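Putative mandelate racemase (Salmonella typhimurium, PDB 2O56) binds a magnesium ion and probably works as a hydro-lyase of the enolase superfamily, although its physiological substrate is not established. Local coordinates at residues F139-G144 and L349-L354; F234-E239 and A262-I267; G57-L62 and S96-G101; I12-D17 and T359-Y364. One frame throughout, in Å; residues are numbered along the deposited sequence.

Contact 1. Residues F139-G144 and L349-L354; sequences FGWGDG and LHRYAL
W141 lies against R351 and L349, its indole and the arginine chain running side by side but pointing opposite ways. The CG of W141 stands anti to the backbone N (chi1 -159°), which carries the six-membered ring toward the end of strand 347-350. There R351 CB comes to 3.7 Å from W141 CZ3, and R351 CG sits over one face, displaced toward the rim. L349 meets the same ring in its plane: CD2 touches the edge 3.9 Å from W141 CZ2, and the L349 carbonyl O faces W141 CH2 at 3.5 Å. A hydrogen bond from NE1 to E166 fixes the other end of the indole. Bends at chi2 and chi3 (-63°) swing the R351 guanidinium to the backbone of F139 and G140, its plane 41° from that of the indole. The modelled approach of R351 NH1 to F139 O is doubtfully short. Strands 130-135 and 347-350 are parallel neighbours; 139-144 lies in the loop after the first, and 349-354 takes in the end of the second. The H350 side chain lies about 7 Å from the bound magnesium ion, which places the contact at the active-site end of the modified TIM barrel of the enolase superfamily.

Contact 2. Residues F234-E239 and A262-I267; sequences FGRMIE and ADKVNI
G235, in the last turn of helix 228-238, and V265, the first residue to leave helix 255-264, bring their CA atoms to 5.7 Å. The glycine makes this possible: V265 CG1 sits 3.9 Å from G235 CA, on the side where the glycine has no side chain. I267 follows from the same side, its CD1 reaching G235 O at 3.6 Å and also packing on I238 CG1, the two isoleucines set roughly crosswise. Both helices belong to successive beta-alpha units on the outside of the TIM-type barrel, and V265 and I267 also press on Y246 of strand 246-247, on the way back in to strand 269-271. At the outer rim the chemistry turns polar. E239, extended beyond CG, sends OE2 across to the backbone N of N266; this bond is 2.8 Å long and nearly straight at 176°, though the donor stands 38° out of the carboxylate plane. The same oxygen accepts a second bond from a water that also donates to K264 O, bridging carboxylate and carbonyl. R236 runs alongside K264, and its weak, 3.4 Å bond from NE to K264 O is doubtful, since a second conformer is modelled. K264 NZ in turn makes a weak hydrogen bond to A262 O of a neighbouring subunit, and R236 packs on N266 of that subunit.

Contact 3. Residues G57-L62 and S96-G101; sequences GMAKDL and SAAMSG
A98 points its CB toward helix 57-62 and settles among M58, A59 and L62, residues spaced so that they share one side of that helix. The methyl is small enough for close backbone approach: A59 CA and A98 CA are 4.8 Å apart. The short helical segments cross at -58°, with their axes 8.5 Å apart at the nearest point. M58 has its CG anti to the backbone N (chi1 -163°), and its chain then bends at both following torsions, so the thioether turns off while the base of the side chain stays in the interface. Its CG lies 3.4 Å from A98 CB, and M58 CB is just as near; both distances are short for carbon against carbon, a sign of tight packing. A59 adds its backbone N, 3.4 Å from A98 CB. L62 takes the conformation with CG beside its own backbone N (chi1 -70°), extending CD1 to 3.8 Å from A98 CB and to 3.7 Å from the backbone N of M99. The serines are engaged within their own helix and with a loop: S100 OG donates to S96 O at 2.6 Å from above the carbonyl plane, sharing that oxygen with S100 N, and S96 OG hydrogen-bonds to T299 O. D61 and K60 hydrogen-bond to S53 OG of a neighbouring subunit. Both helices lie in the N-terminal domain of the mandelate racemase family. With no hydrogen bond passing between the segments, they are held by apolar contact and close fit, centred on one alanine methyl.

Contact 4. Residues I12-D17 and T359-Y364; sequences IDVAND and TQTCKY
Q360 and T361 face the strand exit at V14-D17 from the middle of a type I beta turn, T359 to C362, which lies in the C-terminal, barrel-containing part of the chain; the partner segment leaves strand 6-13 of the N-terminal domain's antiparallel sheet. T359 opens the turn. Q360 follows with CG between its backbone N and carbonyl carbon (chi1 89°), and beyond CG the chain is extended, which carries the amide out to D17. The two side chains cross at about a right angle and their flat groups are nearly perpendicular, 85° apart. Q360 NE2 stays 3.6 Å from D17 OD2, and the firmer link runs through a water. That water accepts from Q360 NE2 at 2.8 Å and from the backbone N of D17 at 2.9 Å, tying a side-chain amide to a main-chain one. T361 comes next, more deeply buried. It divides its branches by chemistry: OG1 hydrogen-bonds to N358 O, back in its own part of the chain, while CG2 faces the other segment. The methyl lies 4.0 Å from V14 CG1 and 4.2 Å from A15 O. V14 also packs on V29 of the adjacent strand and on T389, and T361 packs on P328. At C362 the turn closes, its backbone N donating to T359 O at 3.2 Å.

From the N terminus, the chain leaves strand 6-13 through 12-17, the opening half of contact 4, whose partner comes only near the C-terminal end; the loop it closes encloses the other three contacts. Contact 3 closes early, joining two helices of the N-terminal domain before contact 1 begins. The loop after strand 130-135 then opens contact 1, which spans most of the barrel and encloses contact 2, a short-range link between successive outer helices. No contacts cross. After 349-354 closes contact 1, the chain soon reaches 359-364, and the two contacts touch: A353 O lies 3.3 Å from T359 CG2. Contact 4 thus ties barrel to N-terminal sheet. Contacts 2 and 3 lie on opposite sides of the chain's centre.

Contact 1. Residues F139-G144 and L349-L354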
loop_
_atom_site.group_PDB
_atom_site.type_symbol
_atom_site.label_atom_id
_atom_site.label_comp_id
_atom_site.label_asym_id
_atom_site.label_seq_id
_atom_site.Cartn_x
_atom_site.Cartn_y
_atom_site.Cartn_z
ATOM N N PHE A 139 10.127 -13.370 -40.751
ATOM C CA PHE A 139 9.706 -14.342 -41.744
ATOM C C PHE A 139 9.711 -13.753 -43.143
ATOM O O PHE A 139 9.221 -14.371 -44.088
ATOM C CB PHE A 139 8.327 -14.896 -41.395
ATOM C CG PHE A 139 8.263 -15.553 -40.045
ATOM C CD1 PHE A 139 9.204 -16.505 -39.670
ATOM C CD2 PHE A 139 7.254 -15.225 -39.152
ATOM C CE1 PHE A 139 9.142 -17.114 -38.431
ATOM C CE2 PHE A 139 7.182 -15.837 -37.899
ATOM C CZ PHE A 139 8.120 -16.786 -37.542
ATOM N N GLY A 140 10.270 -12.556 -43.269
ATOM C CA GLY A 140 10.413 -11.909 -44.561
ATOM C C GLY A 140 9.271 -10.992 -44.937
ATOM O O GLY A 140 8.249 -10.919 -44.250
ATOM N N TRP A 141 9.454 -10.289 -46.046
ATOM C CA TRP A 141 8.431 -9.420 -46.610
ATOM C C TRP A 141 8.731 -9.236 -48.103
ATOM O O TRP A 141 9.898 -9.302 -48.513
ATOM C CB TRP A 141 8.437 -8.053 -45.917
ATOM C CG TRP A 141 7.130 -7.339 -46.089
ATOM C CD1 TRP A 141 6.813 -6.410 -47.043
ATOM C CD2 TRP A 141 5.954 -7.527 -45.302
ATOM N NE1 TRP A 141 5.511 -5.994 -46.884
ATOM C CE2 TRP A 141 4.959 -6.670 -45.826
ATOM C CE3 TRP A 141 5.648 -8.323 -44.189
ATOM C CZ2 TRP A 141 3.678 -6.593 -45.279
ATOM C CZ3 TRP A 141 4.381 -8.251 -43.653
ATOM C CH2 TRP A 141 3.405 -7.396 -44.198
ATOM N N GLY A 142 7.685 -8.981 -48.890
ATOM C CA GLY A 142 7.769 -8.957 -50.359
ATOM C C GLY A 142 7.271 -10.261 -50.957
ATOM O O GLY A 142 7.133 -11.255 -50.247
ATOM N N ASP A 143 7.001 -10.273 -52.258
ATOM C CA ASP A 143 6.659 -11.533 -52.926
ATOM C C ASP A 143 7.878 -12.435 -53.145
ATOM O O ASP A 143 9.007 -11.961 -53.275
ATOM C CB ASP A 143 5.865 -11.313 -54.216
ATOM C CG ASP A 143 6.579 -10.410 -55.192
ATOM O OD1 ASP A 143 6.363 -9.182 -55.130
ATOM O OD2 ASP A 143 7.352 -10.931 -56.025
ATOM N N GLY A 144 7.640 -13.744 -53.138
ATOM C CA GLY A 144 8.719 -14.723 -53.136
ATOM C C GLY A 144 9.364 -14.941 -51.776
ATOM O O GLY A 144 10.365 -15.656 -51.667
ATOM N N LEU A 349 -0.625 -5.933 -39.722
ATOM C CA LEU A 349 -0.759 -6.667 -40.982
ATOM C C LEU A 349 0.281 -7.766 -41.157
ATOM O O LEU A 349 1.478 -7.487 -41.263
ATOM C CB LEU A 349 -0.714 -5.720 -42.184
ATOM C CG LEU A 349 -0.729 -6.398 -43.558
ATOM C CD1 LEU A 349 -2.139 -6.718 -43.982
ATOM C CD2 LEU A 349 -0.058 -5.526 -44.569
ATOM N N HIS A 350 -0.178 -9.013 -41.216
ATOM C CA HIS A 350 0.703 -10.109 -41.583
ATOM C C HIS A 350 0.732 -10.263 -43.089
ATOM O O HIS A 350 -0.253 -9.978 -43.770
ATOM C CB HIS A 350 0.216 -11.413 -41.003
ATOM C CG HIS A 350 0.190 -11.446 -39.512
ATOM N ND1 HIS A 350 1.226 -11.961 -38.761
ATOM C CD2 HIS A 350 -0.754 -11.041 -38.632
ATOM C CE1 HIS A 350 0.919 -11.870 -37.478
ATOM N NE2 HIS A 350 -0.279 -11.320 -37.373
ATOM N N ARG A 351 1.867 -10.745 -43.589
ATOM C CA ARG A 351 2.063 -10.975 -45.018
ATOM C C ARG A 351 1.054 -11.976 -45.596
ATOM O O ARG A 351 0.500 -11.752 -46.675
ATOM C CB ARG A 351 3.487 -11.448 -45.273
ATOM C CG ARG A 351 3.963 -11.232 -46.694
ATOM C CD ARG A 351 4.605 -12.497 -47.238
ATOM N NE ARG A 351 5.795 -12.882 -46.489
ATOM C CZ ARG A 351 5.891 -13.984 -45.755
ATOM N NH1 ARG A 351 7.017 -14.244 -45.105
ATOM N NH2 ARG A 351 4.865 -14.826 -45.669
ATOM N N TYR A 352 0.799 -13.059 -44.864
ATOM C CA TYR A 352 -0.067 -14.148 -45.347
ATOM C C TYR A 352 -1.494 -13.664 -45.615
ATOM O O TYR A 352 -2.206 -14.252 -46.417
ATOM C CB TYR A 352 -0.098 -15.315 -44.340
ATOM C CG TYR A 352 -1.048 -15.058 -43.197
ATOM C CD1 TYR A 352 -2.423 -15.303 -43.331
ATOM C CD2 TYR A 352 -0.583 -14.542 -41.991
ATOM C CE1 TYR A 352 -3.295 -15.031 -42.307
ATOM C CE2 TYR A 352 -1.456 -14.281 -40.946
ATOM C CZ TYR A 352 -2.811 -14.522 -41.114
ATOM O OH TYR A 352 -3.681 -14.256 -40.080
ATOM N N ALA A 353 -1.898 -12.600 -44.921
ATOM C CA ALA A 353 -3.254 -12.068 -44.993
ATOM C C ALA A 353 -3.563 -11.458 -46.373
ATOM O O ALA A 353 -4.727 -11.335 -46.765
ATOM C CB ALA A 353 -3.457 -11.029 -43.906
ATOM N N LEU A 354 -2.509 -11.069 -47.083
ATOM C CA LEU A 354 -2.609 -10.504 -48.428
ATOM C C LEU A 354 -2.686 -11.591 -49.501
ATOM O O LEU A 354 -3.050 -11.318 -50.643
ATOM C CB LEU A 354 -1.385 -9.622 -48.706
ATOM C CG LEU A 354 -1.094 -8.428 -47.798
ATOM C CD1 LEU A 354 0.324 -7.906 -48.052
ATOM C CD2 LEU A 354 -2.121 -7.338 -48.047
#

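Contact 2. Residues F234-E239 and A262-I267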
loop_
_atom_site.group_PDB
_atom_site.type_symbol
_atom_site.label_atom_id
_atom_site.label_comp_id
_atom_site.label_asym_id
_atom_site.label_seq_id
_atom_site.Cartn_x
_atom_site.Cartn_y
_atom_site.Cartn_z
ATOM N N PHE A 234 16.995 -7.793 -22.489
ATOM C CA PHE A 234 16.817 -7.396 -23.875
ATOM C C PHE A 234 16.276 -5.985 -24.054
ATOM O O PHE A 234 16.787 -5.216 -24.874
ATOM C CB PHE A 234 15.953 -8.400 -24.638
ATOM C CG PHE A 234 15.959 -8.164 -26.115
ATOM C CD1 PHE A 234 17.153 -8.267 -26.837
ATOM C CD2 PHE A 234 14.796 -7.795 -26.779
ATOM C CE1 PHE A 234 17.175 -8.030 -28.197
ATOM C CE2 PHE A 234 14.813 -7.561 -28.147
ATOM C CZ PHE A 234 16.013 -7.681 -28.854
ATOM N N GLY A 235 15.253 -5.625 -23.283
ATOM C CA GLY A 235 14.652 -4.286 -23.438
ATOM C C GLY A 235 15.643 -3.162 -23.198
ATOM O O GLY A 235 15.651 -2.155 -23.925
ATOM N N ARG A 236 16.490 -3.339 -22.187
ATOM C CA ARG A 236 17.528 -2.365 -21.831
ATOM C C ARG A 236 18.560 -2.207 -22.950
ATOM O O ARG A 236 19.093 -1.128 -23.159
ATOM C CB ARG A 236 18.249 -2.791 -20.552
ATOM C CG ARG A 236 17.505 -2.459 -19.264
ATOM C CD ARG A 236 18.394 -2.684 -18.051
ATOM N NE ARG A 236 17.701 -2.392 -16.801
ATOM C CZ ARG A 236 17.843 -3.088 -15.676
ATOM N NH1 ARG A 236 18.659 -4.139 -15.623
ATOM N NH2 ARG A 236 17.155 -2.731 -14.600
ATOM N N MET A 237 18.839 -3.306 -23.649
ATOM C CA MET A 237 19.756 -3.312 -24.807
ATOM C C MET A 237 19.196 -2.497 -25.981
ATOM O O MET A 237 19.935 -1.769 -26.651
ATOM C CB MET A 237 20.012 -4.740 -25.278
ATOM C CG MET A 237 20.855 -5.587 -24.330
ATOM S SD MET A 237 21.268 -7.210 -25.030
ATOM C CE MET A 237 22.234 -6.686 -26.424
ATOM N N ILE A 238 17.887 -2.606 -26.208
ATOM C CA ILE A 238 17.245 -2.004 -27.378
ATOM C C ILE A 238 16.614 -0.622 -27.126
ATOM O O ILE A 238 16.196 0.058 -28.074
ATOM C CB ILE A 238 16.240 -2.977 -28.078
ATOM C CG1 ILE A 238 15.057 -3.334 -27.159
ATOM C CG2 ILE A 238 16.954 -4.231 -28.548
ATOM C CD1 ILE A 238 13.897 -3.944 -27.900
ATOM N N GLU A 239 16.583 -0.196 -25.863
ATOM C CA GLU A 239 16.116 1.155 -25.494
ATOM C C GLU A 239 16.579 2.291 -26.414
ATOM O O GLU A 239 15.788 3.141 -26.807
ATOM C CB GLU A 239 16.543 1.501 -24.069
ATOM C CG GLU A 239 15.514 1.189 -23.047
ATOM C CD GLU A 239 16.058 1.289 -21.646
ATOM O OE1 GLU A 239 17.153 1.866 -21.454
ATOM O OE2 GLU A 239 15.385 0.776 -20.735
ATOM N N ALA A 262 7.991 -3.212 -16.923
ATOM C CA ALA A 262 7.671 -1.787 -17.104
ATOM C C ALA A 262 8.581 -0.891 -16.266
ATOM O O ALA A 262 9.056 0.146 -16.745
ATOM C CB ALA A 262 6.209 -1.516 -16.784
ATOM N N ASP A 263 8.857 -1.320 -15.038
ATOM C CA ASP A 263 9.705 -0.560 -14.112
ATOM C C ASP A 263 11.157 -0.452 -14.594
ATOM O O ASP A 263 11.805 0.571 -14.391
ATOM C CB ASP A 263 9.700 -1.221 -12.731
ATOM C CG ASP A 263 8.373 -1.041 -11.993
ATOM O OD1 ASP A 263 7.537 -0.241 -12.459
ATOM O OD2 ASP A 263 8.180 -1.690 -10.940
ATOM N N LYS A 264 11.658 -1.517 -15.214
ATOM C CA LYS A 264 13.096 -1.662 -15.486
ATOM C C LYS A 264 13.441 -1.356 -16.938
ATOM O O LYS A 264 14.615 -1.180 -17.287
ATOM C CB LYS A 264 13.566 -3.073 -15.114
ATOM C CG LYS A 264 13.276 -3.509 -13.642
ATOM C CD LYS A 264 13.696 -2.418 -12.632
ATOM C CE LYS A 264 13.787 -2.959 -11.194
ATOM N NZ LYS A 264 14.581 -2.025 -10.329
ATOM N N VAL A 265 12.422 -1.319 -17.794
ATOM C CA VAL A 265 12.628 -1.062 -19.234
ATOM C C VAL A 265 11.912 0.230 -19.594
ATOM O O VAL A 265 10.731 0.383 -19.305
ATOM C CB VAL A 265 12.106 -2.238 -20.107
ATOM C CG1 VAL A 265 12.185 -1.899 -21.608
ATOM C CG2 VAL A 265 12.865 -3.522 -19.804
ATOM N N ASN A 266 12.632 1.168 -20.204
ATOM C CA ASN A 266 12.050 2.469 -20.586
ATOM C C ASN A 266 11.559 2.481 -22.032
ATOM O O ASN A 266 11.934 3.340 -22.813
ATOM C CB ASN A 266 13.093 3.592 -20.401
ATOM C CG ASN A 266 13.551 3.735 -18.961
ATOM O OD1 ASN A 266 12.796 3.491 -18.025
ATOM N ND2 ASN A 266 14.798 4.126 -18.781
ATOM N N ILE A 267 10.750 1.493 -22.382
ATOM C CA ILE A 267 9.981 1.451 -23.639
ATOM C C ILE A 267 8.537 1.174 -23.182
ATOM O O ILE A 267 8.364 0.368 -22.284
ATOM C CB ILE A 267 10.416 0.219 -24.448
ATOM C CG1 ILE A 267 11.934 0.263 -24.728
ATOM C CG2 ILE A 267 9.637 0.107 -25.760
ATOM C CD1 ILE A 267 12.484 -1.045 -25.242
HETATM O O HOH W 1 16.174 0.846 -18.368
#

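Contact 3. Residues G57-L62 and S96-G101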
loop_
_atom_site.group_PDB
_atom_site.type_symbol
_atom_site.label_atom_id
_atom_site.label_comp_id
_atom_site.label_asym_id
_atom_site.label_seq_id
_atom_site.Cartn_x
_atom_site.Cartn_y
_atom_site.Cartn_z
ATOM N N GLY A 57 -15.108 -27.680 -30.491
ATOM C CA GLY A 57 -15.997 -28.320 -29.527
ATOM C C GLY A 57 -16.640 -27.319 -28.582
ATOM O O GLY A 57 -17.783 -27.522 -28.120
ATOM N N MET A 58 -15.902 -26.244 -28.283
ATOM C CA MET A 58 -16.391 -25.178 -27.392
ATOM C C MET A 58 -17.505 -24.382 -28.068
ATOM O O MET A 58 -18.570 -24.188 -27.483
ATOM C CB MET A 58 -15.255 -24.240 -26.963
ATOM C CG MET A 58 -15.571 -23.350 -25.731
ATOM S SD MET A 58 -15.805 -24.223 -24.178
ATOM C CE MET A 58 -17.582 -24.126 -23.957
ATOM N N ALA A 59 -17.251 -23.942 -29.302
ATOM C CA ALA A 59 -18.269 -23.310 -30.158
ATOM C C ALA A 59 -19.503 -24.161 -30.316
ATOM O O ALA A 59 -20.611 -23.656 -30.227
ATOM C CB ALA A 59 -17.686 -22.983 -31.547
ATOM N N LYS A 60 -19.304 -25.460 -30.543
ATOM C CA LYS A 60 -20.401 -26.449 -30.581
ATOM C C LYS A 60 -21.192 -26.485 -29.287
ATOM O O LYS A 60 -22.416 -26.399 -29.301
ATOM C CB LYS A 60 -19.828 -27.850 -30.894
ATOM C CG LYS A 60 -20.830 -28.913 -31.249
ATOM C CD LYS A 60 -20.189 -30.287 -31.231
ATOM C CE LYS A 60 -20.637 -31.109 -30.042
ATOM N NZ LYS A 60 -19.748 -32.289 -29.868
ATOM N N ASP A 61 -20.507 -26.624 -28.159
ATOM C CA ASP A 61 -21.197 -26.682 -26.855
ATOM C C ASP A 61 -21.942 -25.395 -26.494
ATOM O O ASP A 61 -23.074 -25.448 -25.980
ATOM C CB ASP A 61 -20.227 -27.053 -25.732
ATOM C CG ASP A 61 -19.845 -28.525 -25.741
ATOM O OD1 ASP A 61 -20.493 -29.344 -26.458
ATOM O OD2 ASP A 61 -18.878 -28.858 -25.025
ATOM N N LEU A 62 -21.302 -24.249 -26.744
ATOM C CA LEU A 62 -21.940 -22.930 -26.559
ATOM C C LEU A 62 -23.156 -22.725 -27.483
ATOM O O LEU A 62 -24.196 -22.218 -27.060
ATOM C CB LEU A 62 -20.908 -21.789 -26.702
ATOM C CG LEU A 62 -19.876 -21.665 -25.568
ATOM C CD1 LEU A 62 -18.725 -20.704 -25.874
ATOM C CD2 LEU A 62 -20.551 -21.266 -24.291
ATOM N N SER A 96 -13.060 -18.328 -24.126
ATOM C CA SER A 96 -13.217 -16.976 -24.641
ATOM C C SER A 96 -13.274 -16.922 -26.163
ATOM O O SER A 96 -14.116 -16.222 -26.710
ATOM C CB SER A 96 -12.067 -16.107 -24.180
ATOM O OG SER A 96 -12.228 -14.788 -24.649
ATOM N N ALA A 97 -12.374 -17.640 -26.832
ATOM C CA ALA A 97 -12.315 -17.632 -28.304
ATOM C C ALA A 97 -13.579 -18.197 -28.951
ATOM O O ALA A 97 -14.044 -17.705 -29.988
ATOM C CB ALA A 97 -11.061 -18.357 -28.811
ATOM N N ALA A 98 -14.163 -19.206 -28.328
ATOM C CA ALA A 98 -15.464 -19.701 -28.786
ATOM C C ALA A 98 -16.620 -18.737 -28.557
ATOM O O ALA A 98 -17.457 -18.586 -29.438
ATOM C CB ALA A 98 -15.771 -21.063 -28.198
ATOM N N MET A 99 -16.659 -18.088 -27.389
ATOM C CA MET A 99 -17.594 -16.994 -27.113
ATOM C C MET A 99 -17.482 -15.903 -28.154
ATOM O O MET A 99 -18.481 -15.338 -28.578
ATOM C CB MET A 99 -17.301 -16.358 -25.750
ATOM C CG MET A 99 -17.904 -17.068 -24.559
ATOM S SD MET A 99 -17.294 -16.301 -23.046
ATOM C CE MET A 99 -18.543 -15.034 -22.795
ATOM N N SER A 100 -16.237 -15.586 -28.521
ATOM C CA SER A 100 -15.931 -14.483 -29.417
ATOM C C SER A 100 -16.478 -14.741 -30.814
ATOM O O SER A 100 -17.095 -13.858 -31.401
ATOM C CB SER A 100 -14.410 -14.279 -29.502
ATOM O OG SER A 100 -13.847 -14.086 -28.210
ATOM N N GLY A 101 -16.254 -15.952 -31.330
ATOM C CA GLY A 101 -16.773 -16.349 -32.626
ATOM C C GLY A 101 -18.263 -16.155 -32.715
ATOM O O GLY A 101 -18.760 -15.571 -33.672
#

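Contact 4. Residues I12-D17 and T359-Y364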
loop_
_atom_site.group_PDB
_atom_site.type_symbol
_atom_site.label_atom_id
_atom_site.label_comp_id
_atom_site.label_asym_id
_atom_site.label_seq_id
_atom_site.Cartn_x
_atom_site.Cartn_y
_atom_site.Cartn_z
ATOM N N ILE A 12 -17.513 -24.230 -38.566
ATOM C CA ILE A 12 -16.833 -24.535 -39.823
ATOM C C ILE A 12 -15.306 -24.601 -39.672
ATOM O O ILE A 12 -14.658 -23.631 -39.278
ATOM C CB ILE A 12 -17.235 -23.505 -40.931
ATOM C CG1 ILE A 12 -18.751 -23.526 -41.139
ATOM C CG2 ILE A 12 -16.504 -23.784 -42.253
ATOM C CD1 ILE A 12 -19.338 -22.286 -41.757
ATOM N N ASP A 13 -14.737 -25.757 -39.997
ATOM C CA ASP A 13 -13.298 -25.941 -40.002
ATOM C C ASP A 13 -12.779 -25.588 -41.401
ATOM O O ASP A 13 -12.762 -26.429 -42.296
ATOM C CB ASP A 13 -12.988 -27.403 -39.648
ATOM C CG ASP A 13 -11.526 -27.644 -39.315
ATOM O OD1 ASP A 13 -10.742 -26.679 -39.201
ATOM O OD2 ASP A 13 -11.161 -28.827 -39.157
ATOM N N VAL A 14 -12.369 -24.335 -41.569
ATOM C CA VAL A 14 -12.219 -23.697 -42.885
ATOM C C VAL A 14 -11.094 -24.353 -43.676
ATOM O O VAL A 14 -9.930 -24.306 -43.262
ATOM C CB VAL A 14 -11.960 -22.166 -42.735
ATOM C CG1 VAL A 14 -11.599 -21.500 -44.093
ATOM C CG2 VAL A 14 -13.163 -21.476 -42.067
ATOM N N ALA A 15 -11.459 -24.979 -44.797
ATOM C CA ALA A 15 -10.485 -25.594 -45.725
ATOM C C ALA A 15 -9.704 -24.537 -46.480
ATOM O O ALA A 15 -10.278 -23.570 -46.976
ATOM C CB ALA A 15 -11.192 -26.532 -46.729
ATOM N N ASN A 16 -8.395 -24.736 -46.585
ATOM C CA ASN A 16 -7.494 -23.680 -47.044
ATOM C C ASN A 16 -6.199 -24.229 -47.622
ATOM O O ASN A 16 -5.749 -25.328 -47.264
ATOM C CB ASN A 16 -7.171 -22.692 -45.909
ATOM C CG ASN A 16 -6.468 -23.358 -44.727
ATOM O OD1 ASN A 16 -7.112 -23.749 -43.755
ATOM N ND2 ASN A 16 -5.141 -23.486 -44.805
ATOM N N ASP A 17 -5.580 -23.433 -48.484
ATOM C CA ASP A 17 -4.408 -23.886 -49.210
ATOM C C ASP A 17 -3.058 -23.659 -48.535
ATOM O O ASP A 17 -2.017 -23.995 -49.109
ATOM C CB ASP A 17 -4.437 -23.388 -50.656
ATOM C CG ASP A 17 -5.251 -24.300 -51.551
ATOM O OD1 ASP A 17 -4.632 -25.003 -52.381
ATOM O OD2 ASP A 17 -6.500 -24.337 -51.396
ATOM N N THR A 359 -7.118 -14.984 -48.801
ATOM C CA THR A 359 -8.167 -14.081 -49.236
ATOM C C THR A 359 -9.285 -14.805 -49.973
ATOM O O THR A 359 -10.430 -14.358 -49.941
ATOM C CB THR A 359 -7.637 -12.946 -50.123
ATOM O OG1 THR A 359 -7.003 -13.507 -51.275
ATOM C CG2 THR A 359 -6.642 -12.095 -49.359
ATOM N N GLN A 360 -8.953 -15.927 -50.614
ATOM C CA GLN A 360 -9.917 -16.679 -51.412
ATOM C C GLN A 360 -10.942 -17.410 -50.555
ATOM O O GLN A 360 -11.953 -17.871 -51.066
ATOM C CB GLN A 360 -9.212 -17.636 -52.390
ATOM C CG GLN A 360 -8.906 -19.047 -51.837
ATOM C CD GLN A 360 -7.827 -19.816 -52.628
ATOM O OE1 GLN A 360 -7.485 -19.463 -53.762
ATOM N NE2 GLN A 360 -7.292 -20.875 -52.017
ATOM N N THR A 361 -10.690 -17.508 -49.252
ATOM C CA THR A 361 -11.650 -18.130 -48.334
ATOM C C THR A 361 -12.916 -17.306 -48.207
ATOM O O THR A 361 -13.966 -17.852 -47.871
ATOM C CB THR A 361 -11.070 -18.415 -46.907
ATOM O OG1 THR A 361 -10.682 -17.192 -46.270
ATOM C CG2 THR A 361 -9.877 -19.348 -46.970
ATOM N N CYS A 362 -12.825 -16.004 -48.501
ATOM C CA CYS A 362 -13.934 -15.079 -48.214
ATOM C C CYS A 362 -14.479 -14.322 -49.419
ATOM O O CYS A 362 -13.805 -14.212 -50.429
ATOM C CB CYS A 362 -13.583 -14.124 -47.065
ATOM S SG CYS A 362 -13.518 -14.978 -45.454
ATOM N N LYS A 363 -15.700 -13.806 -49.302
ATOM C CA LYS A 363 -16.399 -13.183 -50.431
ATOM C C LYS A 363 -15.770 -11.889 -50.940
ATOM O O LYS A 363 -15.788 -11.632 -52.146
ATOM C CB LYS A 363 -17.878 -12.952 -50.094
ATOM C CG LYS A 363 -18.805 -12.990 -51.295
ATOM C CD LYS A 363 -20.217 -12.564 -50.936
ATOM C CE LYS A 363 -21.168 -13.759 -50.867
ATOM N NZ LYS A 363 -20.884 -14.650 -49.705
ATOM N N TYR A 364 -15.226 -11.076 -50.030
ATOM C CA TYR A 364 -14.791 -9.720 -50.364
ATOM C C TYR A 364 -13.317 -9.535 -50.053
ATOM O O TYR A 364 -12.801 -10.097 -49.082
ATOM C CB TYR A 364 -15.628 -8.682 -49.605
ATOM C CG TYR A 364 -17.118 -8.846 -49.798
ATOM C CD1 TYR A 364 -17.744 -8.438 -50.980
ATOM C CD2 TYR A 364 -17.903 -9.417 -48.804
ATOM C CE1 TYR A 364 -19.115 -8.595 -51.158
ATOM C CE2 TYR A 364 -19.271 -9.583 -48.971
ATOM C CZ TYR A 364 -19.868 -9.169 -50.151
ATOM O OH TYR A 364 -21.225 -9.330 -50.310
HETATM O O HOH W 2 -7.382 -21.226 -49.195
#